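PDB 7JGT: fibronectin type-III domain-containing protein from Caldanaerobacter subterraneus subsp. tengcongensis, which is of unknown function but contributes here a hyperstable fibronectin type III-like domain, probably a structural module, whose surface salt bridges add to its thermal stability. Local coordinates for residues Gly9-Ser14 and Arg23-Glu28; Cys68-Ala73 and Phe82-Ser87. The protein carries 1 engineered substitution. All blocks are in the same frame, centred on the assembly; numbering follows the deposited sequence.

Interaction 1: residues Gly9-Ser14 and Arg23-Glu28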
loop_
_atom_site.group_PDB
_atom_site.type_symbol
_atom_site.label_atom_id
_atom_site.label_comp_id
_atom_site.label_asym_id
_atom_site.label_seq_id
_atom_site.Cartn_x
_atom_site.Cartn_y
_atom_site.Cartn_z
ATOM N N GLY A 9 -3.287 -1.067 10.634
ATOM C CA GLY A 9 -1.995 -1.716 10.629
ATOM C C GLY A 9 -1.293 -1.658 9.291
ATOM O O GLY A 9 -0.515 -2.552 8.969
ATOM N N PHE A 10 -1.564 -0.636 8.489
ATOM C CA PHE A 10 -0.867 -0.503 7.215
ATOM C C PHE A 10 0.548 -0.011 7.496
ATOM O O PHE A 10 0.736 1.114 7.966
ATOM C CB PHE A 10 -1.615 0.446 6.288
ATOM C CG PHE A 10 -0.931 0.669 4.976
ATOM C CD1 PHE A 10 -0.306 -0.373 4.323
ATOM C CD2 PHE A 10 -0.918 1.928 4.396
ATOM C CE1 PHE A 10 0.324 -0.164 3.101
ATOM C CE2 PHE A 10 -0.296 2.134 3.191
ATOM C CZ PHE A 10 0.323 1.086 2.544
ATOM N N TRP A 11 1.538 -0.864 7.242
ATOM C CA TRP A 11 2.943 -0.521 7.423
ATOM C C TRP A 11 3.695 -0.714 6.114
ATOM O O TRP A 11 3.450 -1.675 5.379
ATOM C CB TRP A 11 3.614 -1.375 8.499
ATOM C CG TRP A 11 2.838 -1.517 9.758
ATOM C CD1 TRP A 11 2.273 -0.520 10.495
ATOM C CD2 TRP A 11 2.555 -2.735 10.439
ATOM N NE1 TRP A 11 1.645 -1.049 11.602
ATOM C CE2 TRP A 11 1.809 -2.410 11.590
ATOM C CE3 TRP A 11 2.866 -4.076 10.190
ATOM C CZ2 TRP A 11 1.362 -3.378 12.489
ATOM C CZ3 TRP A 11 2.426 -5.035 11.080
ATOM C CH2 TRP A 11 1.681 -4.684 12.217
ATOM N N VAL A 12 4.619 0.201 5.841
ATOM C CA VAL A 12 5.540 0.106 4.715
ATOM C C VAL A 12 6.930 -0.067 5.300
ATOM O O VAL A 12 7.364 0.755 6.116
ATOM C CB VAL A 12 5.476 1.359 3.831
ATOM C CG1 VAL A 12 6.617 1.361 2.843
ATOM C CG2 VAL A 12 4.133 1.440 3.133
ATOM N N GLU A 13 7.626 -1.136 4.921
ATOM C CA GLU A 13 8.924 -1.388 5.535
ATOM C C GLU A 13 10.017 -1.540 4.493
ATOM O O GLU A 13 9.799 -2.100 3.412
ATOM C CB GLU A 13 8.915 -2.622 6.442
ATOM C CG GLU A 13 8.187 -3.815 5.898
ATOM C CD GLU A 13 7.947 -4.861 6.971
ATOM O OE1 GLU A 13 6.941 -4.727 7.703
ATOM O OE2 GLU A 13 8.765 -5.810 7.086
ATOM N N SER A 14 11.194 -1.030 4.842
ATOM C CA SER A 14 12.369 -1.163 4.004
ATOM C C SER A 14 12.829 -2.612 3.978
ATOM O O SER A 14 12.526 -3.411 4.870
ATOM C CB SER A 14 13.491 -0.262 4.523
ATOM O OG SER A 14 14.359 0.131 3.482
ATOM N N ARG A 23 8.244 -3.400 1.229
ATOM C CA ARG A 23 7.244 -4.384 1.629
ATOM C C ARG A 23 6.077 -3.651 2.275
ATOM O O ARG A 23 6.266 -2.906 3.241
ATOM C CB ARG A 23 7.849 -5.405 2.592
ATOM C CG ARG A 23 6.861 -6.376 3.217
ATOM C CD ARG A 23 7.517 -7.097 4.393
ATOM N NE ARG A 23 6.780 -8.286 4.812
ATOM C CZ ARG A 23 6.874 -8.845 6.018
ATOM N NH1 ARG A 23 7.671 -8.319 6.946
ATOM N NH2 ARG A 23 6.165 -9.933 6.294
ATOM N N LEU A 24 4.888 -3.833 1.713
ATOM C CA LEU A 24 3.650 -3.282 2.245
ATOM C C LEU A 24 2.886 -4.404 2.935
ATOM O O LEU A 24 2.830 -5.522 2.423
ATOM C CB LEU A 24 2.790 -2.677 1.130
ATOM C CG LEU A 24 3.012 -1.213 0.735
ATOM C CD1 LEU A 24 4.432 -1.000 0.265
ATOM C CD2 LEU A 24 2.044 -0.786 -0.365
ATOM N N ARG A 25 2.300 -4.097 4.093
ATOM C CA ARG A 25 1.585 -5.069 4.920
ATOM C C ARG A 25 0.372 -4.398 5.544
ATOM O O ARG A 25 0.407 -3.208 5.863
ATOM C CB ARG A 25 2.462 -5.619 6.051
ATOM C CG ARG A 25 3.387 -6.734 5.671
ATOM C CD ARG A 25 3.942 -7.381 6.933
ATOM N NE ARG A 25 4.756 -6.453 7.711
ATOM C CZ ARG A 25 5.052 -6.611 8.998
ATOM N NH1 ARG A 25 4.598 -7.663 9.667
ATOM N NH2 ARG A 25 5.809 -5.714 9.618
ATOM N N TRP A 26 -0.703 -5.166 5.724
ATOM C CA TRP A 26 -1.904 -4.637 6.358
ATOM C C TRP A 26 -2.716 -5.788 6.935
ATOM O O TRP A 26 -2.446 -6.965 6.686
ATOM C CB TRP A 26 -2.751 -3.806 5.377
ATOM C CG TRP A 26 -3.147 -4.578 4.140
ATOM C CD1 TRP A 26 -4.264 -5.347 3.973
ATOM C CD2 TRP A 26 -2.420 -4.652 2.906
ATOM N NE1 TRP A 26 -4.263 -5.914 2.716
ATOM C CE2 TRP A 26 -3.149 -5.492 2.040
ATOM C CE3 TRP A 26 -1.222 -4.095 2.454
ATOM C CZ2 TRP A 26 -2.717 -5.791 0.741
ATOM C CZ3 TRP A 26 -0.789 -4.391 1.160
ATOM C CH2 TRP A 26 -1.539 -5.239 0.324
ATOM N N SER A 27 -3.700 -5.426 7.743
ATOM C CA SER A 27 -4.534 -6.407 8.406
ATOM C C SER A 27 -5.710 -6.767 7.524
ATOM O O SER A 27 -6.163 -5.961 6.709
ATOM C CB SER A 27 -5.041 -5.859 9.732
ATOM O OG SER A 27 -6.008 -4.868 9.465
ATOM N N GLU A 28 -6.210 -7.985 7.705
ATOM C CA GLU A 28 -7.466 -8.351 7.077
ATOM C C GLU A 28 -8.533 -7.350 7.490
ATOM O O GLU A 28 -8.537 -6.853 8.624
ATOM C CB GLU A 28 -7.858 -9.770 7.479
ATOM C CG GLU A 28 -9.002 -10.336 6.679
ATOM C CD GLU A 28 -9.203 -11.814 6.939
ATOM O OE1 GLU A 28 -10.217 -12.361 6.467
ATOM O OE2 GLU A 28 -8.353 -12.422 7.617
#

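Interaction 2: residues Cys68-Ala73 and Phe82-Ser87. Engineered in segment 68-73: Cys68 (natural residue Thr).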
loop_
_atom_site.group_PDB
_atom_site.type_symbol
_atom_site.label_atom_id
_atom_site.label_comp_id
_atom_site.label_asym_id
_atom_site.label_seq_id
_atom_site.Cartn_x
_atom_site.Cartn_y
_atom_site.Cartn_z
ATOM N N CYS A 68 5.674 7.262 -0.220
ATOM C CA CYS A 68 4.431 7.211 0.534
ATOM C C CYS A 68 3.387 6.467 -0.281
ATOM O O CYS A 68 3.229 6.725 -1.479
ATOM C CB CYS A 68 3.916 8.608 0.876
ATOM S SG CYS A 68 2.447 8.574 1.924
ATOM N N PHE A 69 2.677 5.553 0.366
ATOM C CA PHE A 69 1.652 4.764 -0.297
ATOM C C PHE A 69 0.288 5.033 0.330
ATOM O O PHE A 69 0.185 5.476 1.475
ATOM C CB PHE A 69 1.997 3.268 -0.246
ATOM C CG PHE A 69 3.302 2.932 -0.920
ATOM C CD1 PHE A 69 3.356 2.691 -2.278
ATOM C CD2 PHE A 69 4.482 2.873 -0.195
ATOM C CE1 PHE A 69 4.562 2.394 -2.896
ATOM C CE2 PHE A 69 5.690 2.571 -0.813
ATOM C CZ PHE A 69 5.729 2.337 -2.158
ATOM N N ALA A 70 -0.761 4.806 -0.447
ATOM C CA ALA A 70 -2.125 4.869 0.055
ATOM C C ALA A 70 -2.783 3.528 -0.230
ATOM O O ALA A 70 -2.659 2.997 -1.337
ATOM C CB ALA A 70 -2.914 6.006 -0.595
ATOM N N LEU A 71 -3.475 2.992 0.766
ATOM C CA LEU A 71 -4.117 1.692 0.692
ATOM C C LEU A 71 -5.596 1.851 0.993
ATOM O O LEU A 71 -5.973 2.587 1.912
ATOM C CB LEU A 71 -3.488 0.717 1.702
ATOM C CG LEU A 71 -4.141 -0.657 1.850
ATOM C CD1 LEU A 71 -3.671 -1.616 0.770
ATOM C CD2 LEU A 71 -3.857 -1.210 3.246
ATOM N N ARG A 72 -6.440 1.161 0.227
ATOM C CA ARG A 72 -7.856 1.096 0.548
ATOM C C ARG A 72 -8.388 -0.296 0.230
ATOM O O ARG A 72 -7.835 -1.018 -0.603
ATOM C CB ARG A 72 -8.658 2.152 -0.220
ATOM C CG ARG A 72 -8.644 1.944 -1.736
ATOM C CD ARG A 72 -9.233 3.158 -2.440
ATOM N NE ARG A 72 -9.494 2.926 -3.862
ATOM C CZ ARG A 72 -10.210 3.749 -4.619
ATOM N NH1 ARG A 72 -10.733 4.845 -4.086
ATOM N NH2 ARG A 72 -10.413 3.478 -5.906
ATOM N N ALA A 73 -9.462 -0.662 0.918
ATOM C CA ALA A 73 -10.184 -1.905 0.694
ATOM C C ALA A 73 -11.407 -1.631 -0.168
ATOM O O ALA A 73 -11.990 -0.544 -0.112
ATOM C CB ALA A 73 -10.632 -2.525 2.014
ATOM N N PHE A 82 -8.844 5.921 2.370
ATOM C CA PHE A 82 -7.427 5.600 2.311
ATOM C C PHE A 82 -6.783 5.620 3.691
ATOM O O PHE A 82 -7.134 6.428 4.554
ATOM C CB PHE A 82 -6.692 6.612 1.435
ATOM C CG PHE A 82 -6.695 6.275 -0.010
ATOM C CD1 PHE A 82 -6.275 5.029 -0.449
ATOM C CD2 PHE A 82 -7.119 7.205 -0.941
ATOM C CE1 PHE A 82 -6.276 4.714 -1.796
ATOM C CE2 PHE A 82 -7.128 6.894 -2.283
ATOM C CZ PHE A 82 -6.701 5.644 -2.710
ATOM N N VAL A 83 -5.814 4.727 3.878
ATOM C CA VAL A 83 -4.838 4.835 4.953
ATOM C C VAL A 83 -3.467 4.942 4.307
ATOM O O VAL A 83 -3.246 4.438 3.201
ATOM C CB VAL A 83 -4.909 3.647 5.935
ATOM C CG1 VAL A 83 -6.233 3.681 6.663
ATOM C CG2 VAL A 83 -4.750 2.323 5.201
ATOM N N THR A 84 -2.542 5.621 4.982
ATOM C CA THR A 84 -1.247 5.889 4.373
ATOM C C THR A 84 -0.125 5.425 5.288
ATOM O O THR A 84 -0.308 5.248 6.494
ATOM C CB THR A 84 -1.069 7.381 4.049
ATOM O OG1 THR A 84 -1.271 8.156 5.236
ATOM C CG2 THR A 84 -2.068 7.818 2.999
ATOM N N ALA A 85 1.036 5.209 4.675
ATOM C CA ALA A 85 2.255 4.813 5.364
ATOM C C ALA A 85 3.405 5.051 4.399
ATOM O O ALA A 85 3.201 5.191 3.190
ATOM C CB ALA A 85 2.208 3.348 5.817
ATOM N N SER A 86 4.619 5.097 4.940
ATOM C CA SER A 86 5.762 5.419 4.098
ATOM C C SER A 86 7.026 4.754 4.637
ATOM O O SER A 86 7.066 4.255 5.765
ATOM C CB SER A 86 5.926 6.939 3.980
ATOM O OG SER A 86 6.303 7.512 5.218
ATOM N N SER A 87 8.066 4.755 3.808
ATOM C CA SER A 87 9.395 4.316 4.222
ATOM C C SER A 87 10.385 4.751 3.149
ATOM O O SER A 87 10.014 5.356 2.142
ATOM C CB SER A 87 9.456 2.806 4.442
ATOM O OG SER A 87 10.704 2.451 5.004
#

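Interaction 1: residues Gly9-Ser14 and Arg23-Glu28
Phe10 meets Leu24 on the buried side of this strand pair. Phe10 CE1 lies 3.7 Å from Leu24 CG, with the leucine at the ring edge. Val12 CG2 reaches the same Leu24 CG, also at 3.7 Å, the two side chains running alongside. With CG anti to the backbone N (chi1 178°), the Phe10 ring swings toward Leu24. Phe69 and Leu71 of the facing sheet cover this apolar side.

The other side is more open and charged. Glu13 holds two arginines, one by each carboxylate oxygen. Glu13 OE2 takes a bond from Arg23 NH1 at 2.7 Å, in the guanidinium plane but from above the carboxylate. Glu13 OE1 faces Arg25, with a weak bond from NE; the closer approach of NH2 is doubtful. The Arg25 guanidinium has Trp11 CE3 over one face and Arg23 NH1 over the other. Arg23 also bridges to Glu55. A glutamine in place of Glu13 would probably leave Arg23 and Arg25 without the carboxylate charge they share. Backbone bonds run both ways in the pairs Trp11-Arg25 and Glu13-Arg23. This is an antiparallel beta hairpin of a fibronectin type III sandwich, strand 11-14 outermost in its three-stranded sheet, with a salt-bridge network on the outer face.

Interaction 2: residues Cys68-Ala73 and Phe82-Ser87
The contact is an antiparallel beta hairpin, built from the long strands 66-75 and 78-88. Phe69 pairs with Ala85, and Leu71 with Val83, as hydrogen-bonded pairs. Phe69 N gives a nearly straight bond to Ala85 O at 2.9 Å (178° at the hydrogen). The return bond, from Ala85 N to Phe69 O, is weak. Leu71 and Val83 bond both ways, with Leu71 N to Val83 O at 2.8 Å. Ala70 with Thr84, between them, and Cys68 with Ser86, beyond Phe69, are non-hydrogen-bonded pairs.

Phe82 makes the largest single share of the contact. Ala70 CB sits over one face of its ring, 3.9 Å from the Phe82 ring centroid, in a CH-pi contact. Ala70 CB is offset toward the rim and comes 3.5 Å from Phe82 CD1. Leu71 O lies at the edge of the ring. The aliphatic part of Arg72 crosses the ring obliquely, with Arg72 CD 3.4 Å from Phe82 CE1. Arg72 CG stands between the backbone N and the carbonyl carbon (chi1 64°), and from there the extended chain runs past the ring. The Arg72 guanidinium plane is turned only 14° from that of the Phe82 ring, and the group bridges to Glu36 through NH2.

In the fibronectin type III sandwich this hairpin forms one side of the four-stranded sheet. Strand 78-88 is outermost, and strand 34-41 flanks strand 66-75. Tyr38 and Tyr45 also meet the Phe82 ring.

Phe69, Leu71, Val83 and Ala85 occupy the face turned to the other sheet. Leu71 and Val83 lie side by side, with Leu71 CB 4.1 Å from Val83 CG2. On the other face are Ser86 and the engineered Cys68, a threonine in the natural sequence, with Cys68 CA 3.8 Å from Ser86 CB.

Interactions 1 and 2 are hairpins from the two sheets of one sandwich, with centres about 9 Å apart. Interaction 1 belongs to the three-stranded sheet, interaction 2 to the four-stranded one. The two hairpins touch: the carbonyl Phe10 O packs on Ala85 CB at 3.4 Å, and Trp26 CB on Leu71 CD2 at 3.5 Å. Further along, Val12 O meets Ser87 CB. Both contacts share in the apolar core. Their outer faces differ. Residues 9-14 and 23-28 carry ionic contacts across the hairpin itself. In residues 68-73 and 82-87 the outer contact is aromatic and aliphatic, and the salt bridge of its arginine goes to a neighbouring strand.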